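Local coordinates for protein fumarylacetoacetate hydrolase (Burkholderia xenovorans, PDB 5TI1) that probably catalyses the hydrolysis of fumarylacetoacetate to fumarate and acetoacetate, the last step of phenylalanine and tyrosine breakdown, with a magnesium ion bound in its active site, at residues 225-230 and 342-347; 259-264 and 415-420; 153-158 and 162-167. All blocks are in the same frame, centred on the assembly; numbering follows the deposited sequence.

Interaction 1 of 3, residues 225-230 and 342-347; sequences IELETG and TRTNFK. With MG (magnesium ion), chain K.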
ATOM      1  N   ILE B 225       0.051   2.247  21.397  1.00 32.70           N
ATOM      2  CA  ILE B 225       0.927   1.363  20.635  1.00 35.49           C
ATOM      3  C   ILE B 225       0.126   0.166  20.157  1.00 31.55           C
ATOM      4  O   ILE B 225      -0.985  -0.091  20.638  1.00 34.74           O
ATOM      5  CB  ILE B 225       2.116   0.860  21.471  1.00 34.53           C
ATOM      6  CG1 ILE B 225       1.621  -0.185  22.479  1.00 35.87           C
ATOM      7  CG2 ILE B 225       2.836   2.017  22.146  1.00 29.14           C
ATOM      8  CD1 ILE B 225       2.706  -0.825  23.290  1.00 37.32           C
ATOM      9  N   GLU B 226       0.703  -0.594  19.235  1.00 31.08           N
ATOM     10  CA  GLU B 226       0.296  -1.975  19.000  1.00 29.05           C
ATOM     11  C   GLU B 226       1.576  -2.772  18.846  1.00 33.07           C
ATOM     12  O   GLU B 226       2.292  -2.613  17.848  1.00 28.18           O
ATOM     13  CB  GLU B 226      -0.613  -2.121  17.776  1.00 28.46           C
ATOM     14  CG  GLU B 226      -1.944  -1.400  17.949  1.00 39.81           C
ATOM     15  CD  GLU B 226      -3.069  -2.011  17.139  1.00 40.22           C
ATOM     16  OE1 GLU B 226      -4.233  -1.945  17.587  1.00 39.00           O
ATOM     17  OE2 GLU B 226      -2.790  -2.554  16.061  1.00 39.58           O
ATOM     18  N   LEU B 227       1.886  -3.577  19.865  1.00 30.40           N
ATOM     19  CA  LEU B 227       3.060  -4.437  19.844  1.00 40.23           C
ATOM     20  C   LEU B 227       2.842  -5.551  18.835  1.00 38.24           C
ATOM     21  O   LEU B 227       1.892  -6.333  18.967  1.00 36.37           O
ATOM     22  CB  LEU B 227       3.321  -5.023  21.232  1.00 32.35           C
ATOM     23  CG  LEU B 227       4.238  -6.252  21.244  1.00 41.55           C
ATOM     24  CD1 LEU B 227       5.659  -5.867  20.906  1.00 41.05           C
ATOM     25  CD2 LEU B 227       4.199  -6.917  22.608  1.00 39.52           C
ATOM     26  N   GLU B 228       3.715  -5.618  17.829  1.00 29.90           N
ATOM     27  CA  GLU B 228       3.594  -6.601  16.761  1.00 29.72           C
ATOM     28  C   GLU B 228       4.975  -7.012  16.276  1.00 29.65           C
ATOM     29  O   GLU B 228       5.986  -6.380  16.586  1.00 30.35           O
ATOM     30  CB  GLU B 228       2.804  -6.042  15.571  1.00 28.47           C
ATOM     31  CG  GLU B 228       1.459  -5.441  15.921  1.00 37.25           C
ATOM     32  CD  GLU B 228       0.643  -5.119  14.697  1.00 31.61           C
ATOM     33  OE1 GLU B 228      -0.283  -4.289  14.793  1.00 27.23           O
ATOM     34  OE2 GLU B 228       0.940  -5.702  13.639  1.00 29.37           O
ATOM     35  N   THR B 229       5.007  -8.072  15.478  1.00 29.79           N
ATOM     36  CA  THR B 229       6.137  -8.338  14.606  1.00 32.24           C
ATOM     37  C   THR B 229       5.714  -8.125  13.155  1.00 35.32           C
ATOM     38  O   THR B 229       4.533  -8.217  12.801  1.00 31.15           O
ATOM     39  CB  THR B 229       6.652  -9.765  14.763  1.00 30.68           C
ATOM     40  OG1 THR B 229       5.660 -10.652  14.262  1.00 30.87           O
ATOM     41  CG2 THR B 229       6.934 -10.098  16.246  1.00 32.13           C
ATOM     42  N   GLY B 230       6.692  -7.844  12.308  1.00 27.76           N
ATOM     43  CA  GLY B 230       6.422  -7.828  10.882  1.00 26.58           C
ATOM     44  C   GLY B 230       7.358  -8.773  10.172  1.00 36.24           C
ATOM     45  O   GLY B 230       8.561  -8.777  10.456  1.00 38.71           O
ATOM     46  N   THR B 342       4.793  -4.182  29.464  1.00 41.41           N
ATOM     47  CA  THR B 342       4.280  -5.504  29.142  1.00 42.99           C
ATOM     48  C   THR B 342       5.438  -6.417  28.762  1.00 45.67           C
ATOM     49  O   THR B 342       6.500  -5.950  28.341  1.00 39.78           O
ATOM     50  CB  THR B 342       3.233  -5.438  28.022  1.00 42.06           C
ATOM     51  OG1 THR B 342       2.575  -6.706  27.915  1.00 42.64           O
ATOM     52  CG2 THR B 342       3.870  -5.052  26.685  1.00 37.44           C
ATOM     53  N   ARG B 343       5.226  -7.722  28.960  1.00 41.93           N
ATOM     54  CA  ARG B 343       6.146  -8.768  28.521  1.00 42.39           C
ATOM     55  C   ARG B 343       5.301  -9.906  27.967  1.00 42.82           C
ATOM     56  O   ARG B 343       4.426 -10.409  28.673  1.00 44.08           O
ATOM     57  CB  ARG B 343       7.023  -9.279  29.673  1.00 45.57           C
ATOM     58  CG  ARG B 343       7.884  -8.230  30.380  1.00 46.79           C
ATOM     59  CD  ARG B 343       8.508  -8.810  31.668  1.00 46.12           C
ATOM     60  NE  ARG B 343       9.454  -7.883  32.291  1.00 74.97           N
ATOM     61  CZ  ARG B 343       9.110  -6.867  33.084  1.00 73.97           C
ATOM     62  NH1 ARG B 343       7.831  -6.631  33.356  1.00 79.09           N
ATOM     63  NH2 ARG B 343      10.044  -6.073  33.599  1.00 65.12           N
ATOM     64  N   THR B 344       5.532 -10.298  26.719  1.00 41.85           N
ATOM     65  CA  THR B 344       4.744 -11.382  26.132  1.00 48.94           C
ATOM     66  C   THR B 344       5.637 -12.190  25.190  1.00 48.70           C
ATOM     67  O   THR B 344       6.867 -12.137  25.283  1.00 42.19           O
ATOM     68  CB  THR B 344       3.490 -10.825  25.435  1.00 52.91           C
ATOM     69  OG1 THR B 344       2.649 -11.912  25.029  1.00 41.65           O
ATOM     70  CG2 THR B 344       3.868 -10.012  24.209  1.00 39.01           C
ATOM     71  N   ASN B 345       5.012 -12.955  24.290  1.00 45.54           N
ATOM     72  CA  ASN B 345       5.730 -13.835  23.380  1.00 41.81           C
ATOM     73  C   ASN B 345       4.945 -13.970  22.084  1.00 40.59           C
ATOM     74  O   ASN B 345       3.718 -14.090  22.103  1.00 41.57           O
ATOM     75  CB  ASN B 345       5.959 -15.229  23.998  1.00 47.54           C
ATOM     76  CG  ASN B 345       7.061 -16.007  23.290  1.00 44.13           C
ATOM     77  OD1 ASN B 345       6.928 -16.375  22.119  1.00 43.31           O
ATOM     78  ND2 ASN B 345       8.165 -16.242  23.996  1.00 45.32           N
ATOM     79  N   PHE B 346       5.666 -13.953  20.962  1.00 39.53           N
ATOM     80  CA  PHE B 346       5.056 -14.152  19.653  1.00 38.43           C
ATOM     81  C   PHE B 346       4.438 -15.548  19.505  1.00 44.22           C
ATOM     82  O   PHE B 346       3.532 -15.736  18.687  1.00 41.16           O
ATOM     83  CB  PHE B 346       6.125 -13.885  18.587  1.00 37.31           C
ATOM     84  CG  PHE B 346       5.643 -14.014  17.165  1.00 38.70           C
ATOM     85  CD1 PHE B 346       4.684 -13.157  16.658  1.00 34.81           C
ATOM     86  CD2 PHE B 346       6.197 -14.969  16.320  1.00 40.32           C
ATOM     87  CE1 PHE B 346       4.265 -13.264  15.323  1.00 33.76           C
ATOM     88  CE2 PHE B 346       5.783 -15.081  14.992  1.00 45.20           C
ATOM     89  CZ  PHE B 346       4.821 -14.226  14.492  1.00 33.98           C
ATOM     90  N   LYS B 347       4.865 -16.522  20.310  1.00 41.43           N
ATOM     91  CA  LYS B 347       4.362 -17.885  20.149  1.00 42.73           C
ATOM     92  C   LYS B 347       2.871 -18.018  20.437  1.00 48.35           C
ATOM     93  O   LYS B 347       2.290 -19.043  20.074  1.00 49.68           O
ATOM     94  CB  LYS B 347       5.136 -18.852  21.050  1.00 44.73           C
ATOM     95  CG  LYS B 347       4.827 -18.736  22.528  1.00 46.11           C
ATOM     96  CD  LYS B 347       5.807 -19.571  23.332  1.00 48.04           C
ATOM     97  CE  LYS B 347       5.579 -19.428  24.830  1.00 49.50           C
ATOM     98  NZ  LYS B 347       6.292 -20.487  25.588  1.00 55.38           N
TER
HETATM   99 MG    MG K 501      -2.171  -3.327  14.127  1.00 28.96          MG
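Phe346 carries its ring anti to the backbone N (chi1 -178°), while Thr229 places OG1 between its backbone N and carbonyl carbon (chi1 68°), and these two settings bring a hydroxyl and an aromatic side chain together at about a right angle. Thr229 OG1 comes within 3.1 Å of Phe346 CE1, approaching the ring obliquely, and the methyl branch follows it with Thr229 CG2 3.8 Å from Phe346 CD1. Two residues earlier on each segment, two aliphatic branches slide past each other in opposite directions: Leu227 CD2 lies 3.5 Å from Thr344 CG2. Thr342 is only marginally touched by Leu227; its OG1 is hydrogen-bonded to Phe386 O, with Asp384 O also in range.

This is packing between sheets and not strand pairing. The touching parts run in directions 22° apart, yet even Thr229 CA and Phe346 CA are 7.8 Å apart, and the layer between them is filled by side chains. Alternation along and just before strand 227-230 separates two sets of side chains. Leu227 and Thr229 turn to the buried interface, whereas Glu226 and Glu228 serve the metal: Glu226 OE2 and Glu228 OE1 each stand 2.2 Å from the magnesium ion, whose protein ligands are completed by Asp153 and Asp260. The second carboxylate oxygens are also held, Glu226 OE1 by a salt bridge to Arg264 and Glu228 OE2 by Gly376 N, which should limit rotation of both ligands.

Where 342-347 leaves its strand, an Asx turn forms, with Lys347 N donating to a lone pair of Asn345 OD1 at 2.7 Å. Around the contact, strand 223-233 runs between 372-374 and 252-263; Met255 of the latter touches both Thr229 and Phe346, while Leu419 of strand 416-424 packs on Leu227 and Ile324 of strand 321-331 on Phe346.

Interaction 2 of 3, residues 259-264 and 415-420; sequences NDWSAR and DELTLA. With NA (sodium ion), chain L; MG (magnesium ion), chain K.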
ATOM      1  N   ASN B 259       5.678  -1.465  15.619  1.00 25.86           N
ATOM      2  CA  ASN B 259       4.749  -0.736  16.469  1.00 26.05           C
ATOM      3  C   ASN B 259       3.760  -0.021  15.559  1.00 28.42           C
ATOM      4  O   ASN B 259       4.099   0.992  14.934  1.00 26.29           O
ATOM      5  CB  ASN B 259       5.476   0.256  17.377  1.00 26.22           C
ATOM      6  CG  ASN B 259       4.526   0.974  18.329  1.00 31.76           C
ATOM      7  OD1 ASN B 259       3.307   0.751  18.283  1.00 27.53           O
ATOM      8  ND2 ASN B 259       5.079   1.830  19.210  1.00 26.78           N
ATOM      9  N   ASP B 260       2.534  -0.539  15.500  1.00 28.62           N
ATOM     10  CA  ASP B 260       1.477   0.053  14.681  1.00 24.72           C
ATOM     11  C   ASP B 260       0.745   1.096  15.520  1.00 26.85           C
ATOM     12  O   ASP B 260      -0.315   0.841  16.099  1.00 28.55           O
ATOM     13  CB  ASP B 260       0.529  -1.031  14.171  1.00 29.03           C
ATOM     14  CG  ASP B 260      -0.648  -0.465  13.391  1.00 35.01           C
ATOM     15  OD1 ASP B 260      -0.521   0.657  12.846  1.00 30.98           O
ATOM     16  OD2 ASP B 260      -1.707  -1.137  13.342  1.00 32.51           O
ATOM     17  N   TRP B 261       1.338   2.292  15.591  1.00 27.31           N
ATOM     18  CA  TRP B 261       0.746   3.390  16.346  1.00 24.68           C
ATOM     19  C   TRP B 261      -0.716   3.587  15.960  1.00 29.28           C
ATOM     20  O   TRP B 261      -1.061   3.614  14.775  1.00 31.82           O
ATOM     21  CB  TRP B 261       1.522   4.685  16.105  1.00 29.02           C
ATOM     22  CG  TRP B 261       3.001   4.609  16.353  1.00 29.38           C
ATOM     23  CD1 TRP B 261       3.979   4.378  15.422  1.00 24.58           C
ATOM     24  CD2 TRP B 261       3.675   4.787  17.607  1.00 26.96           C
ATOM     25  NE1 TRP B 261       5.218   4.388  16.025  1.00 30.42           N
ATOM     26  CE2 TRP B 261       5.061   4.642  17.364  1.00 29.17           C
ATOM     27  CE3 TRP B 261       3.246   5.051  18.908  1.00 25.58           C
ATOM     28  CZ2 TRP B 261       6.018   4.773  18.370  1.00 30.54           C
ATOM     29  CZ3 TRP B 261       4.198   5.170  19.915  1.00 27.44           C
ATOM     30  CH2 TRP B 261       5.569   5.037  19.637  1.00 28.65           C
ATOM     31  N   SER B 262      -1.573   3.729  16.969  1.00 32.75           N
ATOM     32  CA  SER B 262      -3.014   3.797  16.771  1.00 28.42           C
ATOM     33  C   SER B 262      -3.589   4.988  17.517  1.00 27.17           C
ATOM     34  O   SER B 262      -3.273   5.197  18.691  1.00 28.46           O
ATOM     35  CB  SER B 262      -3.691   2.514  17.257  1.00 26.95           C
ATOM     36  OG  SER B 262      -3.361   1.421  16.406  1.00 31.61           O
ATOM     37  N   ALA B 263      -4.446   5.754  16.836  1.00 27.04           N
ATOM     38  CA  ALA B 263      -5.247   6.811  17.454  1.00 30.97           C
ATOM     39  C   ALA B 263      -6.662   6.263  17.604  1.00 37.90           C
ATOM     40  O   ALA B 263      -7.459   6.305  16.661  1.00 32.42           O
ATOM     41  CB  ALA B 263      -5.221   8.080  16.611  1.00 30.50           C
ATOM     42  N   ARG B 264      -6.974   5.734  18.790  1.00 35.03           N
ATOM     43  CA  ARG B 264      -8.158   4.889  18.918  1.00 37.82           C
ATOM     44  C   ARG B 264      -9.450   5.681  18.881  1.00 40.35           C
ATOM     45  O   ARG B 264     -10.466   5.156  18.412  1.00 41.79           O
ATOM     46  CB  ARG B 264      -8.092   4.070  20.199  1.00 38.31           C
ATOM     47  CG  ARG B 264      -6.855   3.233  20.249  1.00 40.58           C
ATOM     48  CD  ARG B 264      -7.020   2.009  21.095  1.00 43.69           C
ATOM     49  NE  ARG B 264      -5.823   1.196  20.962  1.00 39.24           N
ATOM     50  CZ  ARG B 264      -5.605   0.352  19.963  1.00 36.70           C
ATOM     51  NH1 ARG B 264      -6.518   0.190  19.000  1.00 33.07           N
ATOM     52  NH2 ARG B 264      -4.469  -0.329  19.928  1.00 34.66           N
ATOM     53  N   ASP B 415       6.387  11.014  25.894  1.00 28.53           N
ATOM     54  CA  ASP B 415       6.645   9.606  26.204  1.00 29.25           C
ATOM     55  C   ASP B 415       7.422   8.941  25.072  1.00 28.44           C
ATOM     56  O   ASP B 415       7.096   9.111  23.892  1.00 27.50           O
ATOM     57  CB  ASP B 415       5.339   8.830  26.393  1.00 29.63           C
ATOM     58  CG  ASP B 415       4.581   9.200  27.649  1.00 37.88           C
ATOM     59  OD1 ASP B 415       5.070  10.018  28.469  1.00 31.03           O
ATOM     60  OD2 ASP B 415       3.474   8.636  27.812  1.00 31.16           O
ATOM     61  N   GLU B 416       8.428   8.149  25.429  1.00 29.00           N
ATOM     62  CA  GLU B 416       9.133   7.319  24.460  1.00 30.44           C
ATOM     63  C   GLU B 416       8.711   5.867  24.657  1.00 33.90           C
ATOM     64  O   GLU B 416       8.767   5.342  25.774  1.00 30.63           O
ATOM     65  CB  GLU B 416      10.655   7.460  24.592  1.00 35.62           C
ATOM     66  CG  GLU B 416      11.442   6.595  23.591  1.00 40.25           C
ATOM     67  CD  GLU B 416      12.956   6.809  23.654  1.00 41.64           C
ATOM     68  OE1 GLU B 416      13.553   6.659  24.750  1.00 34.23           O
ATOM     69  OE2 GLU B 416      13.548   7.116  22.595  1.00 36.24           O
ATOM     70  N   LEU B 417       8.277   5.226  23.577  1.00 31.75           N
ATOM     71  CA  LEU B 417       7.810   3.844  23.612  1.00 30.80           C
ATOM     72  C   LEU B 417       8.836   2.981  22.895  1.00 31.18           C
ATOM     73  O   LEU B 417       9.172   3.256  21.737  1.00 30.20           O
ATOM     74  CB  LEU B 417       6.432   3.713  22.960  1.00 28.77           C
ATOM     75  CG  LEU B 417       5.212   4.038  23.836  1.00 29.36           C
ATOM     76  CD1 LEU B 417       5.015   2.952  24.889  1.00 30.75           C
ATOM     77  CD2 LEU B 417       5.267   5.425  24.489  1.00 31.59           C
ATOM     78  N   THR B 418       9.339   1.947  23.581  1.00 34.27           N
ATOM     79  CA  THR B 418      10.398   1.106  23.034  1.00 30.51           C
ATOM     80  C   THR B 418       9.984  -0.358  23.052  1.00 31.29           C
ATOM     81  O   THR B 418       9.801  -0.945  24.125  1.00 35.17           O
ATOM     82  CB  THR B 418      11.706   1.293  23.804  1.00 35.81           C
ATOM     83  OG1 THR B 418      12.052   2.687  23.839  1.00 36.80           O
ATOM     84  CG2 THR B 418      12.819   0.529  23.116  1.00 37.01           C
ATOM     85  N   LEU B 419       9.888  -0.953  21.870  1.00 30.67           N
ATOM     86  CA  LEU B 419       9.705  -2.396  21.718  1.00 31.41           C
ATOM     87  C   LEU B 419      11.061  -3.081  21.645  1.00 32.19           C
ATOM     88  O   LEU B 419      11.988  -2.579  21.000  1.00 31.81           O
ATOM     89  CB  LEU B 419       8.921  -2.721  20.442  1.00 35.58           C
ATOM     90  CG  LEU B 419       7.396  -2.707  20.401  1.00 33.15           C
ATOM     91  CD1 LEU B 419       6.867  -1.376  20.769  1.00 29.66           C
ATOM     92  CD2 LEU B 419       6.896  -3.109  18.997  1.00 29.61           C
ATOM     93  N   ALA B 420      11.169  -4.242  22.294  1.00 33.48           N
ATOM     94  CA  ALA B 420      12.389  -5.031  22.262  1.00 34.39           C
ATOM     95  C   ALA B 420      12.015  -6.504  22.189  1.00 36.12           C
ATOM     96  O   ALA B 420      10.937  -6.909  22.633  1.00 39.95           O
ATOM     97  CB  ALA B 420      13.269  -4.776  23.491  1.00 35.54           C
TER
HETATM   98 NA    NA L 502       0.183   2.910  12.687  0.78 22.53          NA
HETATM   99 MG    MG K 501      -2.171  -3.327  14.127  1.00 28.96          MG
HETATM  100  O   HOH W   1       8.033   2.203  19.393  1.00 26.90           O
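Asn259 and Trp261 meet Leu417 and Leu419 in a buried, mainly apolar contact between two packed sheets of the mixed beta-sandwich roll that forms the fumarylacetoacetase C-terminal domain. Segment 259-264 takes in the end of strand 252-263 of the metal-bearing sheet; segment 415-420 opens strand 416-424, which pairs with strands 321-331 and 429-440 in the other sheet.

The indole supplies one part of the contact. Trp261 puts CG anti to its carbonyl carbon (chi1 -53°), bringing the six-membered ring toward 415-420 until Trp261 CH2 is 3.7 Å from Leu417 CB, an oblique approach to the ring. At the other position the side chains cross at about a right angle: both methyls of Leu419 reach Asn259, with Leu419 CD2 3.9 Å from Asn259 N and Leu419 CD1 4.0 Å from Asn259 ND2. Asn259 ND2 also lies over one face of the indole of Trp261, 3.1 Å above the plane and offset toward its rim. Asn259 OD1 is probably hydrogen-bonded to Glu226 N in the neighbouring strand, and Trp261 NE1 to Thr285.

Asp260, at the centre of an inverse gamma turn between them, takes no part in this packing and serves the metals. Its carboxylate bridges two ions: Asp260 OD2 is 2.4 Å from the magnesium ion and Asp260 OD1 2.4 Å from the sodium ion. Trp261 O also binds the sodium, together with Lys280, Ala283 and Thr284, so one residue contributes its side chain to the hydrophobic interface and its carbonyl to a cation site. Ser262 OG donates to Asp260 O, tilted 28° from the carbonyl plane.

The amide nitrogen is linked to strand 416-424 through a single water, which accepts from Asn259 ND2 at 3.0 Å and donates to Leu417 O at 2.8 Å.

Interaction 3 of 3, residues 153-158 and 162-167; sequences DFYSSK and TNVGSM. With MG (magnesium ion), chain K.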
ATOM      1  N   ASP B 153      -1.538  -5.571   7.460  1.00 25.11           N
ATOM      2  CA  ASP B 153      -1.568  -5.801   8.901  1.00 30.80           C
ATOM      3  C   ASP B 153      -2.694  -6.760   9.252  1.00 33.28           C
ATOM      4  O   ASP B 153      -3.830  -6.588   8.798  1.00 31.99           O
ATOM      5  CB  ASP B 153      -1.723  -4.496   9.678  1.00 25.72           C
ATOM      6  CG  ASP B 153      -1.411  -4.663  11.153  1.00 31.63           C
ATOM      7  OD1 ASP B 153      -0.574  -5.537  11.503  1.00 30.83           O
ATOM      8  OD2 ASP B 153      -2.019  -3.929  11.956  1.00 37.07           O
ATOM      9  N   PHE B 154      -2.372  -7.773  10.051  1.00 27.35           N
ATOM     10  CA  PHE B 154      -3.352  -8.758  10.450  1.00 28.42           C
ATOM     11  C   PHE B 154      -3.835  -8.452  11.866  1.00 33.86           C
ATOM     12  O   PHE B 154      -3.666  -7.334  12.372  1.00 31.72           O
ATOM     13  CB  PHE B 154      -2.746 -10.159  10.295  1.00 35.98           C
ATOM     14  CG  PHE B 154      -2.537 -10.549   8.861  1.00 35.25           C
ATOM     15  CD1 PHE B 154      -3.569 -11.137   8.130  1.00 32.30           C
ATOM     16  CD2 PHE B 154      -1.331 -10.283   8.224  1.00 27.30           C
ATOM     17  CE1 PHE B 154      -3.394 -11.474   6.792  1.00 28.62           C
ATOM     18  CE2 PHE B 154      -1.148 -10.615   6.881  1.00 30.30           C
ATOM     19  CZ  PHE B 154      -2.185 -11.211   6.167  1.00 28.31           C
ATOM     20  N   TYR B 155      -4.424  -9.451  12.517  1.00 35.83           N
ATOM     21  CA  TYR B 155      -5.200  -9.260  13.734  1.00 37.97           C
ATOM     22  C   TYR B 155      -5.265 -10.592  14.459  1.00 32.92           C
ATOM     23  O   TYR B 155      -6.327 -10.995  14.934  1.00 34.14           O
ATOM     24  CB  TYR B 155      -6.599  -8.759  13.368  1.00 36.55           C
ATOM     25  CG  TYR B 155      -7.403  -8.155  14.491  1.00 33.00           C
ATOM     26  CD1 TYR B 155      -7.125  -6.876  14.966  1.00 33.91           C
ATOM     27  CD2 TYR B 155      -8.479  -8.833  15.037  1.00 39.21           C
ATOM     28  CE1 TYR B 155      -7.879  -6.313  15.970  1.00 41.15           C
ATOM     29  CE2 TYR B 155      -9.233  -8.284  16.052  1.00 39.77           C
ATOM     30  CZ  TYR B 155      -8.932  -7.022  16.514  1.00 42.53           C
ATOM     31  OH  TYR B 155      -9.683  -6.470  17.523  1.00 49.23           O
ATOM     32  N   SER B 156      -4.139 -11.298  14.520  1.00 32.80           N
ATOM     33  CA  SER B 156      -4.166 -12.747  14.682  1.00 41.20           C
ATOM     34  C   SER B 156      -3.894 -13.197  16.112  1.00 45.42           C
ATOM     35  O   SER B 156      -3.503 -14.352  16.320  1.00 40.82           O
ATOM     36  CB  SER B 156      -3.170 -13.407  13.725  1.00 37.51           C
ATOM     37  OG  SER B 156      -3.528 -13.204  12.363  1.00 36.22           O
ATOM     38  N   SER B 157      -4.097 -12.324  17.099  1.00 35.53           N
ATOM     39  CA  SER B 157      -3.989 -12.701  18.506  1.00 38.48           C
ATOM     40  C   SER B 157      -5.383 -12.945  19.073  1.00 38.93           C
ATOM     41  O   SER B 157      -6.209 -12.025  19.118  1.00 38.35           O
ATOM     42  CB  SER B 157      -3.273 -11.622  19.318  1.00 36.62           C
ATOM     43  OG  SER B 157      -3.350 -11.884  20.715  1.00 45.27           O
ATOM     44  N   LYS B 158      -5.638 -14.184  19.511  1.00 41.12           N
ATOM     45  CA  LYS B 158      -6.934 -14.493  20.109  1.00 43.57           C
ATOM     46  C   LYS B 158      -7.157 -13.692  21.385  1.00 42.53           C
ATOM     47  O   LYS B 158      -8.261 -13.191  21.626  1.00 48.48           O
ATOM     48  CB  LYS B 158      -7.058 -15.993  20.388  1.00 43.34           C
ATOM     49  CG  LYS B 158      -8.466 -16.406  20.766  1.00 45.08           C
ATOM     50  CD  LYS B 158      -8.616 -17.926  20.830  1.00 55.72           C
ATOM     51  CE  LYS B 158     -10.058 -18.328  21.108  1.00 55.95           C
ATOM     52  NZ  LYS B 158     -10.267 -19.810  21.038  1.00 56.43           N
ATOM     53  N   THR B 162     -10.036 -11.090  21.876  1.00 43.35           N
ATOM     54  CA  THR B 162     -10.913 -11.309  23.021  1.00 47.82           C
ATOM     55  C   THR B 162     -10.976 -10.069  23.904  1.00 49.05           C
ATOM     56  O   THR B 162     -12.067  -9.595  24.246  1.00 56.85           O
ATOM     57  CB  THR B 162     -10.436 -12.519  23.824  1.00 46.92           C
ATOM     58  OG1 THR B 162     -10.471 -13.684  22.991  1.00 53.43           O
ATOM     59  CG2 THR B 162     -11.324 -12.743  25.038  1.00 49.36           C
ATOM     60  N   ASN B 163      -9.813  -9.529  24.283  1.00 44.80           N
ATOM     61  CA  ASN B 163      -9.791  -8.333  25.127  1.00 45.00           C
ATOM     62  C   ASN B 163     -10.558  -7.192  24.475  1.00 44.31           C
ATOM     63  O   ASN B 163     -11.490  -6.635  25.067  1.00 45.59           O
ATOM     64  CB  ASN B 163      -8.348  -7.912  25.402  1.00 51.12           C
ATOM     65  CG  ASN B 163      -7.648  -8.839  26.373  1.00 50.14           C
ATOM     66  OD1 ASN B 163      -8.289  -9.487  27.198  1.00 54.93           O
ATOM     67  ND2 ASN B 163      -6.324  -8.910  26.276  1.00 43.93           N
ATOM     68  N   VAL B 164     -10.191  -6.855  23.235  1.00 42.43           N
ATOM     69  CA  VAL B 164     -10.832  -5.761  22.512  1.00 49.79           C
ATOM     70  C   VAL B 164     -12.314  -6.045  22.319  1.00 50.86           C
ATOM     71  O   VAL B 164     -13.168  -5.194  22.594  1.00 51.79           O
ATOM     72  CB  VAL B 164     -10.127  -5.531  21.165  1.00 49.62           C
ATOM     73  CG1 VAL B 164     -10.960  -4.634  20.277  1.00 45.23           C
ATOM     74  CG2 VAL B 164      -8.752  -4.935  21.398  1.00 55.19           C
ATOM     75  N   GLY B 165     -12.640  -7.246  21.833  1.00 52.20           N
ATOM     76  CA  GLY B 165     -14.031  -7.596  21.618  1.00 44.98           C
ATOM     77  C   GLY B 165     -14.858  -7.571  22.886  1.00 50.41           C
ATOM     78  O   GLY B 165     -16.045  -7.238  22.846  1.00 56.75           O
ATOM     79  N   SER B 166     -14.250  -7.917  24.027  1.00 54.05           N
ATOM     80  CA  SER B 166     -14.980  -7.866  25.290  1.00 55.90           C
ATOM     81  C   SER B 166     -15.437  -6.448  25.609  1.00 56.04           C
ATOM     82  O   SER B 166     -16.535  -6.248  26.137  1.00 58.76           O
ATOM     83  CB  SER B 166     -14.122  -8.421  26.428  1.00 54.75           C
ATOM     84  OG  SER B 166     -13.983  -9.828  26.326  1.00 55.34           O
ATOM     85  N   MET B 167     -14.615  -5.447  25.289  1.00 60.25           N
ATOM     86  CA  MET B 167     -15.021  -4.071  25.561  1.00 63.47           C
ATOM     87  C   MET B 167     -16.086  -3.613  24.577  1.00 62.31           C
ATOM     88  O   MET B 167     -17.000  -2.864  24.942  1.00 63.11           O
ATOM     89  CB  MET B 167     -13.815  -3.138  25.508  1.00 60.20           C
ATOM     90  CG  MET B 167     -12.633  -3.603  26.323  1.00 65.53           C
ATOM     91  SD  MET B 167     -11.266  -2.439  26.192  1.00 67.15           S
ATOM     92  CE  MET B 167      -9.861  -3.519  26.448  1.00 72.30           C
TER
HETATM   93 MG    MG K 501      -2.171  -3.327  14.127  1.00 28.96          MG
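The phenol of Tyr155 reaches Val164 with its hydroxyl end, Tyr155 OH lying 3.5 Å from Val164 CG1. Its ring meets that of His160, the predicted proton acceptor, with the planes inclined at about 75°, and Leu274 of the second subunit also packs on Tyr155. A second flat group, the peptide carbonyl of Lys158, is approached on both faces. Thr162 OG1 donates to Lys158 O at 2.6 Å from 39° above the carbonyl plane, and Thr162 N donates to the same oxygen at 2.8 Å from the opposite face.

This double grip is the side chain of a helical threonine bonding back to the carbonyl four residues earlier, alongside the normal helix bond. It depends on Thr162 holding OG1 beside its own backbone N (chi1 -61°). Ser166 repeats the pattern, Ser166 OG donating to Thr162 O at 2.8 Å. Ser157 is the N-cap, its OG accepting from His160 N at the start of the helix.

Tyr155 is predicted to bind substrate; two residues before it, Asp153 OD2 coordinates the magnesium ion at 2.3 Å. The contact lies where strand 151-154, set between 185-188 and 372-374, gives way to helix 158-168, whose Val164 and Met167 rest on Leu390 of helix 389-392.

In the fold
From the N terminus, interaction 3 comes first and is local: it spans the first turn of helix 158-168, just after strand 151-154, before either of the others begins. Interaction 1 then opens at 225-230, and interaction 2 opens at 259-264 while interaction 1 is still unclosed; 342-347 closes one and 415-420 the other, so these two long-range contacts cross. Both join the metal-bearing sheet to the branched sheet containing strands 339-345 and 416-424, through neighbouring strands 223-233 and 252-263. One segment of each contact supplies carboxylates to the magnesium ion: 153-158, 225-230 and 259-264. Glu226 also binds Arg264 between interactions 1 and 2.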